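Local coordinates for HMG-CoA Lyase (Bacillus subtilis subsp. subtilis, PDB 1YDO), which is an HMGL-like family protein with a TIM-barrel fold, at residues A[42-47]-A[137-142]; A[85-90]-A[129-134]; A[161-166]-A[172-177]. All blocks are in the same frame, centred on the assembly; numbering follows the deposited sequence.

Interaction 1: A[42-47]-A[137-142]; sequences LSYIEI and TTRAYL
Arg139 reaches across the barrel interior to Tyr44 and Glu46, and Tyr141 meets Glu46 from the same strand as Arg139. Two charged groups make the ionic part. Arg139 NH1 and Glu46 OE1 form a salt bridge at 3.6 Å, with the carboxylate oxygen at the edge of the guanidinium, near its plane. The arginine gets there as an extended chain from CG to NE, its CG anti to the backbone N (chi1 -176°). Both charges have second partners: Arg139 NH2 pairs with Asp231, and Glu46 OE2 with Arg15.

One hydrogen bond joins the segments. Arg139 NH1 donates to Tyr44 OH at 3.3 Å, but the bond is bent and weak. The tyrosine ring and the guanidinium are steeply turned, with planes 71° apart. The stronger partner of Tyr44 OH is Glu97, and Lys10 makes a cation-pi contact with the ring.

The remaining contact is between a carboxylate and a ring edge. Glu46 OE1 lies in the plane of the Tyr141 ring, nearest CE2. The carboxylate plane is turned 79° from the ring.

The strands are not sheet neighbours; their segment axes stay 12.2 Å apart. Side chains therefore bridge the inside of the TIM barrel. Acidic and basic groups interleave in this buried network, so their charges probably stabilise one another.

Interaction 2: A[85-90]-A[129-134]; sequences RGLENA and NDAQKA
Leu87 reaches from helix 84-93 to the backbone and side chains of Asp130 and Ala131 on helix 117-133. Its two methyl groups do the touching. CD2 of Leu87 lies 3.4 Å from Ala131 N and 3.8 Å from Ala131 CB. The other branch, Leu87 CD1, stays on the same alanine and meets its CB at 4.0 Å. The leucine fork thus has both prongs against one small residue. CD2 of Leu87 also packs against Asp130 CB at 3.8 Å, so the aliphatic root of the acid, and not its carboxylate, joins the apolar contact.

The CB of Leu87 points toward the other helix, and chi1 of 180° carries CG and both methyls further out. The small side chain of Ala131 is consistent with the leucine methyls lying over the helix backbone. The nearest alpha carbons, those of Leu87 and Ala131, are 6.9 Å apart.

Both helices belong to the outer layer of the TIM barrel. Helix 84-93 follows strand 76-80, and helix 117-133 comes after strand 97-103 and the short helix 106-110. The contact packs two neighbouring helices of that layer together.

Further out, Leu87 also rests on Val81, in the loop that leads into its own helix. Helix 117-133 backs onto strand 137-143. The carboxylate of Asp130 turns to Gln84, whose NE2 is hydrogen-bonded to OD2. That polar bond ties helix 117-133 to the first residue of helix 84-93, three positions ahead of Leu87. Gln132, the residue after Ala131, points away from helix 84-93, and its NE2 is hydrogen-bonded to Gly170 O.

Interaction 3: A[161-166]-A[172-177]; sequences RLSEAL and SELSLG
Leu174 lays its CD1 methyl against Ser163 on helix 156-169. CD1 of Leu174 is 3.5 Å from both Ser163 CB and Ser163 OG, so the whole short side chain of the serine is met by one methyl. The leucine points toward the helix from its strand. With chi1 at -154° its CG swings away from its own N, and the CD1 branch leads the approach.

A second, looser apolar contact comes from the next turn of the helix. Leu166 CB stands 4.4 Å from Leu174 CD1. The same methyl is therefore shared by Ser163 and Leu166.

The serine hydroxyl is not left to this apolar surface. Ser163 OG is hydrogen-bonded to Val159 O, one turn earlier in the same helix. This bond settles the polar end of Ser163 within its helix, while CB and OG both present a surface to the leucine.

Helix 156-169 and strand 174-177 are the last two elements of a beta-alpha-beta unit that begins with strand 137-143. Leu142 of that first strand touches Ser163. On its other edge, strand 174-177 pairs with strand 204-207, and Leu166 reaches Leu124 on helix 117-133.

In the fold
Strand 137-143 connects the three contacts. Its inward side chains make interaction 1 in the barrel interior, while Thr138 and Leu142 face outward. Thr138 CG2 is 3.6 Å from Ala131 CB of interaction 2. Leu142 CB is 3.5 Å from Leu174 CD2 of interaction 3, on the neighbouring strand. The strand also pairs directly with 174-177: Ala140 O to Ser175 N is 2.7 Å, a probable hydrogen bond. The centre of interaction 1 is about 14 Å from the centre of each of the others. Interactions 2 and 3 have centres about 19 Å apart and do not touch. Along the chain, interaction 2 is nested inside the loop closed by interaction 1, and interaction 3 follows.

Interaction 1: A[42-47]-A[137-142]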
loop_
_atom_site.group_PDB
_atom_site.type_symbol
_atom_site.label_atom_id
_atom_site.label_comp_id
_atom_site.label_asym_id
_atom_site.label_seq_id
_atom_site.Cartn_x
_atom_site.Cartn_y
_atom_site.Cartn_z
ATOM N N LEU A 42 -2.272 -21.645 3.939
ATOM C CA LEU A 42 -3.525 -20.992 4.289
ATOM C C LEU A 42 -4.412 -22.041 4.964
ATOM O O LEU A 42 -4.327 -23.222 4.645
ATOM C CB LEU A 42 -4.205 -20.463 3.022
ATOM C CG LEU A 42 -3.642 -19.189 2.399
ATOM C CD1 LEU A 42 -4.145 -19.043 0.987
ATOM C CD2 LEU A 42 -4.049 -17.988 3.244
ATOM N N SER A 43 -5.260 -21.607 5.890
ATOM C CA SER A 43 -6.149 -22.515 6.604
ATOM C C SER A 43 -7.617 -22.201 6.324
ATOM O O SER A 43 -8.501 -22.724 6.997
ATOM C CB SER A 43 -5.913 -22.410 8.108
ATOM O OG SER A 43 -6.384 -21.184 8.602
ATOM N N TYR A 44 -7.878 -21.341 5.345
ATOM C CA TYR A 44 -9.243 -20.965 5.008
ATOM C C TYR A 44 -9.288 -20.478 3.571
ATOM O O TYR A 44 -8.483 -19.646 3.177
ATOM C CB TYR A 44 -9.706 -19.873 5.955
ATOM C CG TYR A 44 -11.134 -19.461 5.765
ATOM C CD1 TYR A 44 -11.502 -18.613 4.724
ATOM C CD2 TYR A 44 -12.114 -19.864 6.670
ATOM C CE1 TYR A 44 -12.812 -18.166 4.592
ATOM C CE2 TYR A 44 -13.425 -19.423 6.550
ATOM C CZ TYR A 44 -13.768 -18.565 5.510
ATOM O OH TYR A 44 -15.052 -18.074 5.411
ATOM N N ILE A 45 -10.233 -20.995 2.789
ATOM C CA ILE A 45 -10.339 -20.617 1.389
ATOM C C ILE A 45 -11.768 -20.638 0.866
ATOM O O ILE A 45 -12.390 -21.692 0.860
ATOM C CB ILE A 45 -9.571 -21.592 0.513
ATOM C CG1 ILE A 45 -8.133 -21.728 0.983
ATOM C CG2 ILE A 45 -9.638 -21.136 -0.918
ATOM C CD1 ILE A 45 -7.322 -22.652 0.101
ATOM N N GLU A 46 -12.295 -19.499 0.424
ATOM C CA GLU A 46 -13.636 -19.517 -0.143
ATOM C C GLU A 46 -13.513 -20.042 -1.568
ATOM O O GLU A 46 -13.282 -19.269 -2.490
ATOM C CB GLU A 46 -14.231 -18.132 -0.200
ATOM C CG GLU A 46 -14.568 -17.576 1.131
ATOM C CD GLU A 46 -15.533 -16.404 1.026
ATOM O OE1 GLU A 46 -15.795 -15.744 2.062
ATOM O OE2 GLU A 46 -16.035 -16.141 -0.090
ATOM N N ILE A 47 -13.671 -21.346 -1.753
ATOM C CA ILE A 47 -13.537 -21.935 -3.075
ATOM C C ILE A 47 -14.467 -21.368 -4.138
ATOM O O ILE A 47 -14.090 -21.289 -5.304
ATOM C CB ILE A 47 -13.750 -23.442 -3.018
ATOM C CG1 ILE A 47 -15.148 -23.741 -2.480
ATOM C CG2 ILE A 47 -12.699 -24.083 -2.131
ATOM C CD1 ILE A 47 -15.508 -25.206 -2.520
ATOM N N THR A 137 -20.195 -24.380 10.015
ATOM C CA THR A 137 -19.841 -23.118 10.655
ATOM C C THR A 137 -20.259 -21.964 9.762
ATOM O O THR A 137 -20.109 -22.032 8.548
ATOM C CB THR A 137 -18.351 -23.053 10.894
ATOM O OG1 THR A 137 -17.670 -23.316 9.664
ATOM C CG2 THR A 137 -17.950 -24.102 11.920
ATOM N N THR A 138 -20.784 -20.904 10.359
ATOM C CA THR A 138 -21.231 -19.772 9.570
ATOM C C THR A 138 -20.399 -18.530 9.792
ATOM O O THR A 138 -19.809 -18.338 10.854
ATOM C CB THR A 138 -22.682 -19.407 9.882
ATOM O OG1 THR A 138 -22.782 -18.985 11.252
ATOM C CG2 THR A 138 -23.597 -20.600 9.620
ATOM N N ARG A 139 -20.395 -17.674 8.777
ATOM C CA ARG A 139 -19.661 -16.424 8.802
ATOM C C ARG A 139 -20.467 -15.395 8.029
ATOM O O ARG A 139 -21.029 -15.716 6.985
ATOM C CB ARG A 139 -18.313 -16.620 8.132
ATOM C CG ARG A 139 -17.423 -15.421 8.191
ATOM C CD ARG A 139 -16.372 -15.526 7.124
ATOM N NE ARG A 139 -15.281 -14.601 7.361
ATOM C CZ ARG A 139 -14.376 -14.276 6.454
ATOM N NH1 ARG A 139 -14.449 -14.803 5.239
ATOM N NH2 ARG A 139 -13.397 -13.442 6.781
ATOM N N ALA A 140 -20.515 -14.165 8.537
ATOM C CA ALA A 140 -21.263 -13.094 7.890
ATOM C C ALA A 140 -20.335 -12.068 7.237
ATOM O O ALA A 140 -19.272 -11.734 7.764
ATOM C CB ALA A 140 -22.184 -12.407 8.903
ATOM N N TYR A 141 -20.770 -11.567 6.088
ATOM C CA TYR A 141 -20.025 -10.592 5.319
ATOM C C TYR A 141 -20.799 -9.293 5.267
ATOM O O TYR A 141 -21.635 -9.112 4.387
ATOM C CB TYR A 141 -19.849 -11.105 3.897
ATOM C CG TYR A 141 -18.441 -11.480 3.540
ATOM C CD1 TYR A 141 -17.431 -10.527 3.569
ATOM C CD2 TYR A 141 -18.117 -12.787 3.162
ATOM C CE1 TYR A 141 -16.140 -10.856 3.235
ATOM C CE2 TYR A 141 -16.819 -13.131 2.821
ATOM C CZ TYR A 141 -15.840 -12.157 2.862
ATOM O OH TYR A 141 -14.548 -12.460 2.531
ATOM N N LEU A 142 -20.543 -8.389 6.198
ATOM C CA LEU A 142 -21.249 -7.115 6.187
ATOM C C LEU A 142 -20.456 -6.163 5.288
ATOM O O LEU A 142 -19.298 -5.866 5.557
ATOM C CB LEU A 142 -21.323 -6.570 7.607
ATOM C CG LEU A 142 -22.572 -5.770 7.949
ATOM C CD1 LEU A 142 -22.403 -5.165 9.332
ATOM C CD2 LEU A 142 -22.804 -4.684 6.922
#

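Interaction 2: A[85-90]-A[129-134]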
loop_
_atom_site.group_PDB
_atom_site.type_symbol
_atom_site.label_atom_id
_atom_site.label_comp_id
_atom_site.label_asym_id
_atom_site.label_seq_id
_atom_site.Cartn_x
_atom_site.Cartn_y
_atom_site.Cartn_z
ATOM N N ARG A 85 -31.820 -22.185 -0.644
ATOM C CA ARG A 85 -31.667 -22.900 -1.916
ATOM C C ARG A 85 -30.184 -23.055 -2.218
ATOM O O ARG A 85 -29.744 -24.084 -2.738
ATOM C CB ARG A 85 -32.341 -22.115 -3.058
ATOM C CG ARG A 85 -33.856 -21.866 -2.901
ATOM C CD ARG A 85 -34.246 -20.431 -2.433
ATOM N NE ARG A 85 -34.004 -20.163 -1.000
ATOM C CZ ARG A 85 -34.380 -19.052 -0.355
ATOM N NH1 ARG A 85 -34.111 -18.905 0.940
ATOM N NH2 ARG A 85 -35.029 -18.089 -1.003
ATOM N N GLY A 86 -29.426 -22.011 -1.895
ATOM C CA GLY A 86 -27.996 -22.039 -2.115
ATOM C C GLY A 86 -27.312 -22.933 -1.097
ATOM O O GLY A 86 -26.423 -23.714 -1.436
ATOM N N LEU A 87 -27.732 -22.822 0.158
ATOM C CA LEU A 87 -27.161 -23.620 1.221
ATOM C C LEU A 87 -27.300 -25.089 0.872
ATOM O O LEU A 87 -26.451 -25.906 1.228
ATOM C CB LEU A 87 -27.880 -23.334 2.532
ATOM C CG LEU A 87 -27.366 -24.123 3.737
ATOM C CD1 LEU A 87 -25.899 -23.816 3.981
ATOM C CD2 LEU A 87 -28.195 -23.756 4.959
ATOM N N GLU A 88 -28.379 -25.417 0.171
ATOM C CA GLU A 88 -28.630 -26.787 -0.239
ATOM C C GLU A 88 -27.484 -27.249 -1.130
ATOM O O GLU A 88 -26.838 -28.258 -0.856
ATOM C CB GLU A 88 -29.942 -26.879 -1.020
ATOM C CG GLU A 88 -30.507 -28.289 -1.098
ATOM C CD GLU A 88 -30.999 -28.769 0.252
ATOM O OE1 GLU A 88 -32.022 -28.235 0.742
ATOM O OE2 GLU A 88 -30.356 -29.669 0.839
ATOM N N ASN A 89 -27.233 -26.504 -2.197
ATOM C CA ASN A 89 -26.167 -26.857 -3.120
ATOM C C ASN A 89 -24.811 -26.901 -2.426
ATOM O O ASN A 89 -24.006 -27.794 -2.680
ATOM C CB ASN A 89 -26.139 -25.854 -4.269
ATOM C CG ASN A 89 -27.423 -25.860 -5.078
ATOM O OD1 ASN A 89 -27.635 -24.999 -5.933
ATOM N ND2 ASN A 89 -28.288 -26.841 -4.815
ATOM N N ALA A 90 -24.569 -25.929 -1.556
ATOM C CA ALA A 90 -23.312 -25.853 -0.831
ATOM C C ALA A 90 -23.116 -27.118 -0.018
ATOM O O ALA A 90 -21.996 -27.637 0.093
ATOM C CB ALA A 90 -23.304 -24.648 0.079
ATOM N N ASN A 129 -29.475 -20.368 10.578
ATOM C CA ASN A 129 -30.080 -21.393 11.417
ATOM C C ASN A 129 -29.988 -22.781 10.767
ATOM O O ASN A 129 -29.581 -23.754 11.408
ATOM C CB ASN A 129 -31.545 -21.009 11.695
ATOM C CG ASN A 129 -32.205 -21.894 12.753
ATOM O OD1 ASN A 129 -32.661 -23.002 12.453
ATOM N ND2 ASN A 129 -32.257 -21.404 14.000
ATOM N N ASP A 130 -30.361 -22.863 9.493
ATOM C CA ASP A 130 -30.318 -24.132 8.770
ATOM C C ASP A 130 -28.877 -24.595 8.533
ATOM O O ASP A 130 -28.573 -25.798 8.540
ATOM C CB ASP A 130 -31.043 -24.023 7.421
ATOM C CG ASP A 130 -32.514 -23.642 7.565
ATOM O OD1 ASP A 130 -33.101 -23.885 8.655
ATOM O OD2 ASP A 130 -33.081 -23.121 6.577
ATOM N N ALA A 131 -27.986 -23.640 8.321
ATOM C CA ALA A 131 -26.598 -23.975 8.086
ATOM C C ALA A 131 -26.011 -24.674 9.298
ATOM O O ALA A 131 -25.493 -25.781 9.187
ATOM C CB ALA A 131 -25.816 -22.721 7.780
ATOM N N GLN A 132 -26.101 -24.029 10.454
ATOM C CA GLN A 132 -25.553 -24.594 11.681
ATOM C C GLN A 132 -26.208 -25.926 12.004
ATOM O O GLN A 132 -25.542 -26.884 12.402
ATOM C CB GLN A 132 -25.742 -23.617 12.845
ATOM C CG GLN A 132 -25.177 -22.228 12.545
ATOM C CD GLN A 132 -25.046 -21.328 13.771
ATOM O OE1 GLN A 132 -25.992 -21.156 14.546
ATOM N NE2 GLN A 132 -23.868 -20.733 13.937
ATOM N N LYS A 133 -27.521 -25.981 11.811
ATOM C CA LYS A 133 -28.279 -27.189 12.082
ATOM C C LYS A 133 -27.723 -28.342 11.249
ATOM O O LYS A 133 -27.945 -29.520 11.553
ATOM C CB LYS A 133 -29.763 -26.960 11.763
ATOM C CG LYS A 133 -30.699 -28.011 12.364
ATOM C CD LYS A 133 -32.170 -27.753 12.040
ATOM C CE LYS A 133 -32.454 -27.878 10.549
ATOM N NZ LYS A 133 -33.894 -27.642 10.248
ATOM N N ALA A 134 -26.992 -28.000 10.195
ATOM C CA ALA A 134 -26.400 -29.016 9.338
ATOM C C ALA A 134 -24.944 -29.249 9.729
ATOM O O ALA A 134 -24.188 -29.868 8.980
ATOM C CB ALA A 134 -26.491 -28.592 7.876
#

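Interaction 3: A[161-166]-A[172-177]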
loop_
_atom_site.group_PDB
_atom_site.type_symbol
_atom_site.label_atom_id
_atom_site.label_comp_id
_atom_site.label_asym_id
_atom_site.label_seq_id
_atom_site.Cartn_x
_atom_site.Cartn_y
_atom_site.Cartn_z
ATOM N N ARG A 161 -25.964 -1.690 14.963
ATOM C CA ARG A 161 -27.302 -2.258 14.923
ATOM C C ARG A 161 -27.261 -3.627 14.253
ATOM O O ARG A 161 -27.502 -4.653 14.895
ATOM C CB ARG A 161 -28.240 -1.319 14.151
ATOM C CG ARG A 161 -29.723 -1.641 14.283
ATOM C CD ARG A 161 -30.596 -0.560 13.634
ATOM N NE ARG A 161 -30.633 -0.623 12.171
ATOM C CZ ARG A 161 -31.281 -1.553 11.465
ATOM N NH1 ARG A 161 -31.252 -1.517 10.136
ATOM N NH2 ARG A 161 -31.962 -2.520 12.080
ATOM N N LEU A 162 -26.941 -3.632 12.962
ATOM C CA LEU A 162 -26.871 -4.865 12.176
ATOM C C LEU A 162 -25.941 -5.878 12.821
ATOM O O LEU A 162 -26.309 -7.035 13.017
ATOM C CB LEU A 162 -26.387 -4.556 10.757
ATOM C CG LEU A 162 -27.296 -3.660 9.907
ATOM C CD1 LEU A 162 -26.618 -3.403 8.562
ATOM C CD2 LEU A 162 -28.665 -4.331 9.714
ATOM N N SER A 163 -24.735 -5.438 13.154
ATOM C CA SER A 163 -23.767 -6.316 13.783
ATOM C C SER A 163 -24.366 -7.035 14.998
ATOM O O SER A 163 -24.120 -8.218 15.197
ATOM C CB SER A 163 -22.539 -5.509 14.192
ATOM O OG SER A 163 -21.980 -4.853 13.062
ATOM N N GLU A 164 -25.151 -6.325 15.806
ATOM C CA GLU A 164 -25.761 -6.950 16.976
ATOM C C GLU A 164 -26.726 -8.038 16.523
ATOM O O GLU A 164 -26.747 -9.141 17.077
ATOM C CB GLU A 164 -26.491 -5.914 17.854
ATOM C CG GLU A 164 -25.546 -5.083 18.750
ATOM C CD GLU A 164 -26.078 -4.823 20.178
ATOM O OE1 GLU A 164 -25.306 -4.279 21.014
ATOM O OE2 GLU A 164 -27.252 -5.156 20.467
ATOM N N ALA A 165 -27.522 -7.731 15.509
ATOM C CA ALA A 165 -28.451 -8.718 15.000
ATOM C C ALA A 165 -27.650 -9.915 14.491
ATOM O O ALA A 165 -27.865 -11.038 14.928
ATOM C CB ALA A 165 -29.285 -8.128 13.873
ATOM N N LEU A 166 -26.712 -9.669 13.583
ATOM C CA LEU A 166 -25.927 -10.753 13.035
ATOM C C LEU A 166 -25.387 -11.664 14.115
ATOM O O LEU A 166 -25.529 -12.887 14.043
ATOM C CB LEU A 166 -24.772 -10.228 12.183
ATOM C CG LEU A 166 -25.075 -9.936 10.716
ATOM C CD1 LEU A 166 -25.942 -11.051 10.150
ATOM C CD2 LEU A 166 -25.778 -8.608 10.580
ATOM N N SER A 172 -20.497 -16.966 13.638
ATOM C CA SER A 172 -19.258 -17.128 14.378
ATOM C C SER A 172 -18.251 -16.001 14.158
ATOM O O SER A 172 -17.405 -15.733 15.019
ATOM C CB SER A 172 -18.626 -18.469 14.012
ATOM O OG SER A 172 -19.568 -19.517 14.177
ATOM N N GLU A 173 -18.355 -15.335 13.010
ATOM C CA GLU A 173 -17.446 -14.253 12.661
ATOM C C GLU A 173 -18.120 -13.228 11.759
ATOM O O GLU A 173 -18.766 -13.580 10.785
ATOM C CB GLU A 173 -16.241 -14.829 11.944
ATOM C CG GLU A 173 -15.078 -13.898 11.866
ATOM C CD GLU A 173 -13.805 -14.633 11.516
ATOM O OE1 GLU A 173 -13.566 -14.862 10.317
ATOM O OE2 GLU A 173 -13.055 -15.005 12.445
ATOM N N LEU A 174 -17.959 -11.956 12.083
ATOM C CA LEU A 174 -18.559 -10.922 11.277
ATOM C C LEU A 174 -17.445 -10.204 10.516
ATOM O O LEU A 174 -16.650 -9.472 11.098
ATOM C CB LEU A 174 -19.306 -9.950 12.172
ATOM C CG LEU A 174 -20.463 -9.172 11.574
ATOM C CD1 LEU A 174 -20.911 -8.131 12.583
ATOM C CD2 LEU A 174 -20.048 -8.488 10.288
ATOM N N SER A 175 -17.386 -10.408 9.206
ATOM C CA SER A 175 -16.336 -9.788 8.411
ATOM C C SER A 175 -16.793 -8.461 7.856
ATOM O O SER A 175 -17.650 -8.411 6.980
ATOM C CB SER A 175 -15.913 -10.731 7.280
ATOM O OG SER A 175 -14.929 -10.154 6.463
ATOM N N LEU A 176 -16.211 -7.386 8.381
ATOM C CA LEU A 176 -16.532 -6.015 7.951
ATOM C C LEU A 176 -15.702 -5.657 6.734
ATOM O O LEU A 176 -14.498 -5.856 6.733
ATOM C CB LEU A 176 -16.206 -5.028 9.070
ATOM C CG LEU A 176 -16.699 -5.463 10.445
ATOM C CD1 LEU A 176 -16.160 -4.512 11.478
ATOM C CD2 LEU A 176 -18.212 -5.504 10.463
ATOM N N GLY A 177 -16.332 -5.104 5.711
ATOM C CA GLY A 177 -15.569 -4.775 4.535
ATOM C C GLY A 177 -15.619 -3.348 4.030
ATOM O O GLY A 177 -16.560 -2.593 4.282
#